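Local coordinates for protein soluble lytic murein transglycosylase (Pseudomonas aeruginosa, PDB 5OHU) that cleaves the glycan strands of peptidoglycan as a lytic transglycosylase, turning over the bacterial cell wall in both exolytic and endolytic modes, at residues A[528-531]-A[532-536]; A[539-542]-A[543-546]; A[483-486]-A[487-490]. One frame throughout, in Å; residues are numbered along the deposited sequence.

Interaction 1 (A[528-531]-A[532-536]); sequences KETS and RKFGI
Ser531 OG donates to Ile536 O at 2.6 Å, a short bond that lies nearly on the line of the carbonyl. The hydroxyl can reach across the turn because it stands opposite its own backbone N (chi1 166°) and faces the outgoing chain. Ser531 also receives a weak backbone bond from Ile536 N to its O, so the residue grips both polar ends of Ile536. Between them Gly535 turns with positive phi, the point at which helix 524-534 stops. Through this helix end the contact belongs to the mainly helical, lysozyme-related SLT domain, and Leu538 packs beside Ser531.

One turn earlier the helix is still regular, and side chains fold along its flank. Arg532 bends back at chi3 (-144°), which sets one face of its guanidinium above Lys528 O, while Glu529 CG meets NH1 at the edge at 3.7 Å. The Glu529 carboxylate does not close a salt bridge, for OE1 stays 5.2 Å from Arg532 NH1 and the two planes are turned 47° apart.

On the flank nearer helix 547-564, Thr530 and Phe534 lie side by side. Thr530 CG2 sits 3.8 Å from Phe534 CD1, and Thr530 O meets the ring edge in plane while accepting Phe534 N. Both side chains reach Ala556, and Thr530 OG1 is hydrogen-bonded to Thr526 O.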
loop_
_atom_site.group_PDB
_atom_site.type_symbol
_atom_site.label_atom_id
_atom_site.label_comp_id
_atom_site.label_asym_id
_atom_site.label_seq_id
_atom_site.Cartn_x
_atom_site.Cartn_y
_atom_site.Cartn_z
ATOM N N LYS A 528 24.383 2.489 -13.109
ATOM C CA LYS A 528 25.791 2.654 -13.463
ATOM C C LYS A 528 26.392 1.349 -13.977
ATOM O O LYS A 528 27.201 1.369 -14.909
ATOM C CB LYS A 528 26.583 3.200 -12.272
ATOM C CG LYS A 528 26.303 4.673 -11.983
ATOM C CD LYS A 528 27.222 5.281 -10.906
ATOM C CE LYS A 528 26.635 5.131 -9.504
ATOM N NZ LYS A 528 27.381 5.941 -8.496
ATOM N N GLU A 529 25.991 0.212 -13.404
ATOM C CA GLU A 529 26.483 -1.080 -13.869
ATOM C C GLU A 529 25.996 -1.378 -15.283
ATOM O O GLU A 529 26.775 -1.824 -16.137
ATOM C CB GLU A 529 26.044 -2.183 -12.904
ATOM C CG GLU A 529 26.991 -2.390 -11.726
ATOM C CD GLU A 529 26.329 -3.068 -10.532
ATOM O OE1 GLU A 529 26.850 -2.914 -9.401
ATOM O OE2 GLU A 529 25.289 -3.742 -10.717
ATOM N N THR A 530 24.701 -1.149 -15.537
ATOM C CA THR A 530 24.150 -1.300 -16.880
ATOM C C THR A 530 24.892 -0.416 -17.870
ATOM O O THR A 530 25.252 -0.856 -18.972
ATOM C CB THR A 530 22.662 -0.955 -16.864
ATOM O OG1 THR A 530 21.992 -1.809 -15.931
ATOM C CG2 THR A 530 22.046 -1.151 -18.242
ATOM N N SER A 531 25.167 0.821 -17.466
ATOM C CA SER A 531 25.913 1.750 -18.306
ATOM C C SER A 531 27.280 1.189 -18.679
ATOM O O SER A 531 27.709 1.285 -19.834
ATOM C CB SER A 531 26.048 3.088 -17.579
ATOM O OG SER A 531 27.017 3.911 -18.197
ATOM N N ARG A 532 27.984 0.597 -17.715
ATOM C CA ARG A 532 29.298 0.050 -18.035
ATOM C C ARG A 532 29.178 -1.211 -18.879
ATOM O O ARG A 532 29.987 -1.432 -19.784
ATOM C CB ARG A 532 30.098 -0.224 -16.761
ATOM C CG ARG A 532 30.358 1.011 -15.911
ATOM C CD ARG A 532 31.369 0.721 -14.812
ATOM N NE ARG A 532 31.043 1.448 -13.582
ATOM C CZ ARG A 532 30.331 0.946 -12.574
ATOM N NH1 ARG A 532 29.878 -0.299 -12.651
ATOM N NH2 ARG A 532 30.078 1.689 -11.498
ATOM N N LYS A 533 28.167 -2.040 -18.608
ATOM C CA LYS A 533 28.027 -3.304 -19.319
ATOM C C LYS A 533 27.764 -3.077 -20.803
ATOM O O LYS A 533 28.304 -3.791 -21.652
ATOM C CB LYS A 533 26.901 -4.128 -18.693
ATOM C CG LYS A 533 26.936 -5.601 -19.052
ATOM C CD LYS A 533 28.310 -6.173 -18.725
ATOM C CE LYS A 533 28.239 -7.629 -18.319
ATOM N NZ LYS A 533 27.371 -7.834 -17.147
ATOM N N PHE A 534 26.947 -2.082 -21.138
ATOM C CA PHE A 534 26.553 -1.875 -22.525
ATOM C C PHE A 534 27.349 -0.795 -23.235
ATOM O O PHE A 534 27.198 -0.651 -24.448
ATOM C CB PHE A 534 25.068 -1.521 -22.613
ATOM C CG PHE A 534 24.155 -2.674 -22.338
ATOM C CD1 PHE A 534 23.873 -3.057 -21.031
ATOM C CD2 PHE A 534 23.590 -3.388 -23.388
ATOM C CE1 PHE A 534 23.024 -4.123 -20.764
ATOM C CE2 PHE A 534 22.738 -4.457 -23.140
ATOM C CZ PHE A 534 22.446 -4.824 -21.821
ATOM N N GLY A 535 28.179 -0.034 -22.531
ATOM C CA GLY A 535 28.798 1.115 -23.161
ATOM C C GLY A 535 27.837 2.259 -23.428
ATOM O O GLY A 535 28.066 3.048 -24.348
ATOM N N ILE A 536 26.773 2.370 -22.649
ATOM C CA ILE A 536 25.801 3.456 -22.777
ATOM C C ILE A 536 26.231 4.591 -21.854
ATOM O O ILE A 536 26.302 4.369 -20.629
ATOM C CB ILE A 536 24.385 2.983 -22.447
ATOM C CG1 ILE A 536 23.933 1.904 -23.428
ATOM C CG2 ILE A 536 23.411 4.160 -22.438
ATOM C CD1 ILE A 536 22.635 1.244 -23.023
#

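Interaction 2 (A[539-542]-A[543-546]); sequences ASTQ and QLIV
Leu544 presses its CB against Thr541 O at 3.2 Å, and the same carbonyl oxygen accepts Leu544 N at 3.0 Å. The donor stands well above the carbonyl plane, about 49° out of it, a consequence of the tight turn. With CG beside its backbone N (chi1 -73°), Leu544 carries its branched end past that oxygen, bringing CD1 within 4.2 Å of Thr541 CG2. This is the close-packed side of the contact: Leu544 is buried among Thr517, Leu522 and Ala527, while Thr541 leans on Pro524, so the turn is seated against the start of helix 524-534.

The backbone winds as a 3-10 segment, with bonds reaching three residues back. Weak ones from Gln543 N to Ser540 O and from Ile545 N to Gln542 O flank the sounder Leu544 bond. Ser540 also offers OG to Gln542 N, again weakly. The coil delivers the chain to Val546, the N-cap position of helix 547-564, and Leu544 O is held by Asn550 ND2 from that helix's first turn.

The solvent side begins with exposed Ala539. Gln543 is extended beyond CG, and Ala539 CB lies 3.4 Å from Gln543 CD, over the amide face. Ala539 N comes to the same face and donates to Gln543 OE1 at 3.1 Å, from 55° out of the amide plane and away from a lone pair, although the N-H points fairly straight at the oxygen. The loose part lies farther along, where the exposed Gln542, bent at chi2, crosses Ile545 and touches it only lightly, Gln542 NE2 lying 4.2 Å from Ile545 CD1.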
loop_
_atom_site.group_PDB
_atom_site.type_symbol
_atom_site.label_atom_id
_atom_site.label_comp_id
_atom_site.label_asym_id
_atom_site.label_seq_id
_atom_site.Cartn_x
_atom_site.Cartn_y
_atom_site.Cartn_z
ATOM N N ALA A 539 26.218 10.299 -17.498
ATOM C CA ALA A 539 27.033 11.350 -16.883
ATOM C C ALA A 539 26.935 11.328 -15.361
ATOM O O ALA A 539 27.955 11.443 -14.671
ATOM C CB ALA A 539 26.623 12.719 -17.420
ATOM N N SER A 540 25.726 11.181 -14.819
ATOM C CA SER A 540 25.531 11.133 -13.376
ATOM C C SER A 540 24.209 10.441 -13.083
ATOM O O SER A 540 23.363 10.281 -13.963
ATOM C CB SER A 540 25.540 12.534 -12.757
ATOM O OG SER A 540 24.359 13.245 -13.093
ATOM N N THR A 541 24.041 10.048 -11.816
ATOM C CA THR A 541 22.741 9.579 -11.342
ATOM C C THR A 541 21.639 10.580 -11.669
ATOM O O THR A 541 20.509 10.190 -11.986
ATOM C CB THR A 541 22.796 9.321 -9.832
ATOM O OG1 THR A 541 23.642 8.196 -9.566
ATOM C CG2 THR A 541 21.404 9.038 -9.263
ATOM N N GLN A 542 21.955 11.876 -11.626
ATOM C CA GLN A 542 20.929 12.895 -11.831
ATOM C C GLN A 542 20.298 12.795 -13.218
ATOM O O GLN A 542 19.092 13.022 -13.375
ATOM C CB GLN A 542 21.520 14.289 -11.600
ATOM C CG GLN A 542 20.643 15.459 -12.074
ATOM C CD GLN A 542 19.360 15.651 -11.266
ATOM O OE1 GLN A 542 19.035 14.862 -10.371
ATOM N NE2 GLN A 542 18.624 16.715 -11.583
ATOM N N GLN A 543 21.087 12.438 -14.236
ATOM C CA GLN A 543 20.557 12.330 -15.592
ATOM C C GLN A 543 19.456 11.284 -15.729
ATOM O O GLN A 543 18.768 11.276 -16.756
ATOM C CB GLN A 543 21.679 12.006 -16.578
ATOM C CG GLN A 543 22.305 13.221 -17.225
ATOM C CD GLN A 543 23.300 12.847 -18.297
ATOM O OE1 GLN A 543 23.583 11.665 -18.512
ATOM N NE2 GLN A 543 23.839 13.853 -18.983
ATOM N N LEU A 544 19.261 10.421 -14.727
ATOM C CA LEU A 544 18.234 9.385 -14.783
ATOM C C LEU A 544 16.806 9.924 -14.840
ATOM O O LEU A 544 15.883 9.136 -15.081
ATOM C CB LEU A 544 18.363 8.460 -13.576
ATOM C CG LEU A 544 19.548 7.499 -13.612
ATOM C CD1 LEU A 544 19.613 6.723 -12.304
ATOM C CD2 LEU A 544 19.390 6.562 -14.799
ATOM N N ILE A 545 16.577 11.224 -14.608
ATOM C CA ILE A 545 15.227 11.746 -14.829
ATOM C C ILE A 545 15.052 12.307 -16.229
ATOM O O ILE A 545 13.950 12.758 -16.572
ATOM C CB ILE A 545 14.810 12.842 -13.827
ATOM C CG1 ILE A 545 15.713 14.067 -13.936
ATOM C CG2 ILE A 545 14.764 12.316 -12.399
ATOM C CD1 ILE A 545 15.078 15.297 -13.327
ATOM N N VAL A 546 16.101 12.318 -17.044
ATOM C CA VAL A 546 15.938 12.607 -18.465
ATOM C C VAL A 546 15.311 11.376 -19.110
ATOM O O VAL A 546 15.923 10.299 -19.093
ATOM C CB VAL A 546 17.272 12.964 -19.127
ATOM C CG1 VAL A 546 17.083 13.113 -20.642
ATOM C CG2 VAL A 546 17.829 14.241 -18.513
#

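Interaction 3 (A[483-486]-A[487-490]); sequences VREA and KNRG
Glu485 and Arg489 lie alongside one another, one turn apart, where helix 479-488 ends in a Schellman motif. Their charged atoms are bridged more than joined: Glu485 OE1 and Arg489 NH1 are 3.9 Å apart, a long salt bridge, and a water links them. It donates to Glu485 OE1 at 2.8 Å and accepts from Arg489 NH1 at 2.9 Å, lying in the guanidinium plane at its edge. The two side chains point the same way, but the carboxylate and guanidinium planes are turned 49° from each other.

Bends in both side chains bring the charged ends together. Glu485 folds at chi2 (-73°), bringing its carboxylate toward the following turn, and Arg489 is bent at chi2 and chi3. Asn488 CB sits 3.6 Å above one face of the Arg489 guanidinium, toward its rim. Around the buried Glu485 stand Ile551, Arg552 and Ala555 of helix 547-564, and Ser559 of that helix touches Arg489. Arg489, directly and through the water, would be expected to favour an ionised carboxylate.

Beyond this shell the backbone fixes the spacing. Arg489 N donates to Glu485 O, and Asn488 N reaches Arg484 O almost straight at 2.8 Å; Asn488 CG also sits close to that oxygen, and the Asn488 side chain lies beside that of Arg484, with Asn488 ND2 4.0 Å from Arg484 CG. Ala486, on another flank, packs on Ser493 and Ile496 of helix 493-504. Its carbonyl is the acceptor for Leu491 N in the motif. Gly490 supplies the positive phi of the C-prime position, and its N is bonded to Lys487 O at 3.1 Å.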
loop_
_atom_site.group_PDB
_atom_site.type_symbol
_atom_site.label_atom_id
_atom_site.label_comp_id
_atom_site.label_asym_id
_atom_site.label_seq_id
_atom_site.Cartn_x
_atom_site.Cartn_y
_atom_site.Cartn_z
ATOM N N VAL A 483 10.032 2.437 -28.519
ATOM C CA VAL A 483 10.009 1.443 -29.586
ATOM C C VAL A 483 11.421 1.172 -30.100
ATOM O O VAL A 483 11.808 0.016 -30.317
ATOM C CB VAL A 483 9.050 1.912 -30.701
ATOM C CG1 VAL A 483 9.104 0.985 -31.919
ATOM C CG2 VAL A 483 7.607 1.972 -30.152
ATOM N N ARG A 484 12.223 2.225 -30.271
ATOM C CA ARG A 484 13.591 2.062 -30.751
ATOM C C ARG A 484 14.432 1.218 -29.792
ATOM O O ARG A 484 15.103 0.268 -30.209
ATOM C CB ARG A 484 14.228 3.435 -30.968
ATOM C CG ARG A 484 15.698 3.356 -31.313
ATOM C CD ARG A 484 16.300 4.714 -31.519
ATOM N NE ARG A 484 15.428 5.515 -32.376
ATOM C CZ ARG A 484 14.916 6.698 -32.052
ATOM N NH1 ARG A 484 15.197 7.229 -30.870
ATOM N NH2 ARG A 484 14.136 7.333 -32.925
ATOM N N GLU A 485 14.416 1.545 -28.502
ATOM C CA GLU A 485 15.266 0.790 -27.588
ATOM C C GLU A 485 14.750 -0.618 -27.402
ATOM O O GLU A 485 15.544 -1.554 -27.254
ATOM C CB GLU A 485 15.413 1.506 -26.247
ATOM C CG GLU A 485 15.874 2.955 -26.421
ATOM C CD GLU A 485 17.333 3.050 -26.834
ATOM O OE1 GLU A 485 18.122 2.155 -26.433
ATOM O OE2 GLU A 485 17.674 4.004 -27.594
ATOM N N ALA A 486 13.427 -0.804 -27.413
ATOM C CA ALA A 486 12.924 -2.171 -27.412
ATOM C C ALA A 486 13.476 -2.946 -28.605
ATOM O O ALA A 486 13.904 -4.101 -28.467
ATOM C CB ALA A 486 11.402 -2.186 -27.438
ATOM N N LYS A 487 13.479 -2.318 -29.784
ATOM C CA LYS A 487 13.984 -2.977 -30.980
ATOM C C LYS A 487 15.470 -3.281 -30.850
ATOM O O LYS A 487 15.899 -4.411 -31.096
ATOM C CB LYS A 487 13.720 -2.104 -32.208
ATOM C CG LYS A 487 14.231 -2.730 -33.499
ATOM C CD LYS A 487 13.623 -2.094 -34.735
ATOM C CE LYS A 487 14.440 -2.450 -35.957
ATOM N NZ LYS A 487 15.894 -2.166 -35.734
ATOM N N ASN A 488 16.267 -2.275 -30.452
ATOM C CA ASN A 488 17.702 -2.465 -30.223
ATOM C C ASN A 488 18.000 -3.610 -29.262
ATOM O O ASN A 488 18.948 -4.375 -29.476
ATOM C CB ASN A 488 18.331 -1.180 -29.686
ATOM C CG ASN A 488 18.394 -0.075 -30.725
ATOM O OD1 ASN A 488 18.020 -0.259 -31.885
ATOM N ND2 ASN A 488 18.853 1.092 -30.299
ATOM N N ARG A 489 17.220 -3.743 -28.193
ATOM C CA ARG A 489 17.489 -4.767 -27.192
ATOM C C ARG A 489 16.710 -6.061 -27.429
ATOM O O ARG A 489 16.739 -6.953 -26.578
ATOM C CB ARG A 489 17.202 -4.208 -25.790
ATOM C CG ARG A 489 18.032 -2.976 -25.438
ATOM C CD ARG A 489 19.457 -3.347 -25.100
ATOM N NE ARG A 489 20.343 -3.322 -26.278
ATOM C CZ ARG A 489 20.768 -2.228 -26.918
ATOM N NH1 ARG A 489 20.414 -1.017 -26.505
ATOM N NH2 ARG A 489 21.562 -2.353 -27.969
ATOM N N GLY A 490 16.002 -6.180 -28.549
ATOM C CA GLY A 490 15.297 -7.429 -28.827
ATOM C C GLY A 490 14.101 -7.730 -27.947
ATOM O O GLY A 490 13.797 -8.909 -27.696
HETATM O O HOH W 1 18.730 0.251 -24.519
#

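From the N terminus, interaction 3 comes first, at the end of helix 479-488; interaction 1 then marks the end of helix 524-534, and interaction 2 forms the turn leading into helix 547-564. Each closes within a single short run of chain, so none nests inside or crosses another. In space interaction 1 touches both of the others, the three centres forming a bent array with interaction 1 at the corner. Phe534 CE2 packs on Arg489 CD at 4.0 Å, linking interactions 1 and 3, and Lys528 CE approaches Thr541 OG1 at 4.3 Å, linking interactions 1 and 2. Interactions 2 and 3 do not touch, their nearest atoms about 10 Å apart. Helix 547-564 is common ground, packing against both helix ends and beginning where the 3-10 turn stops.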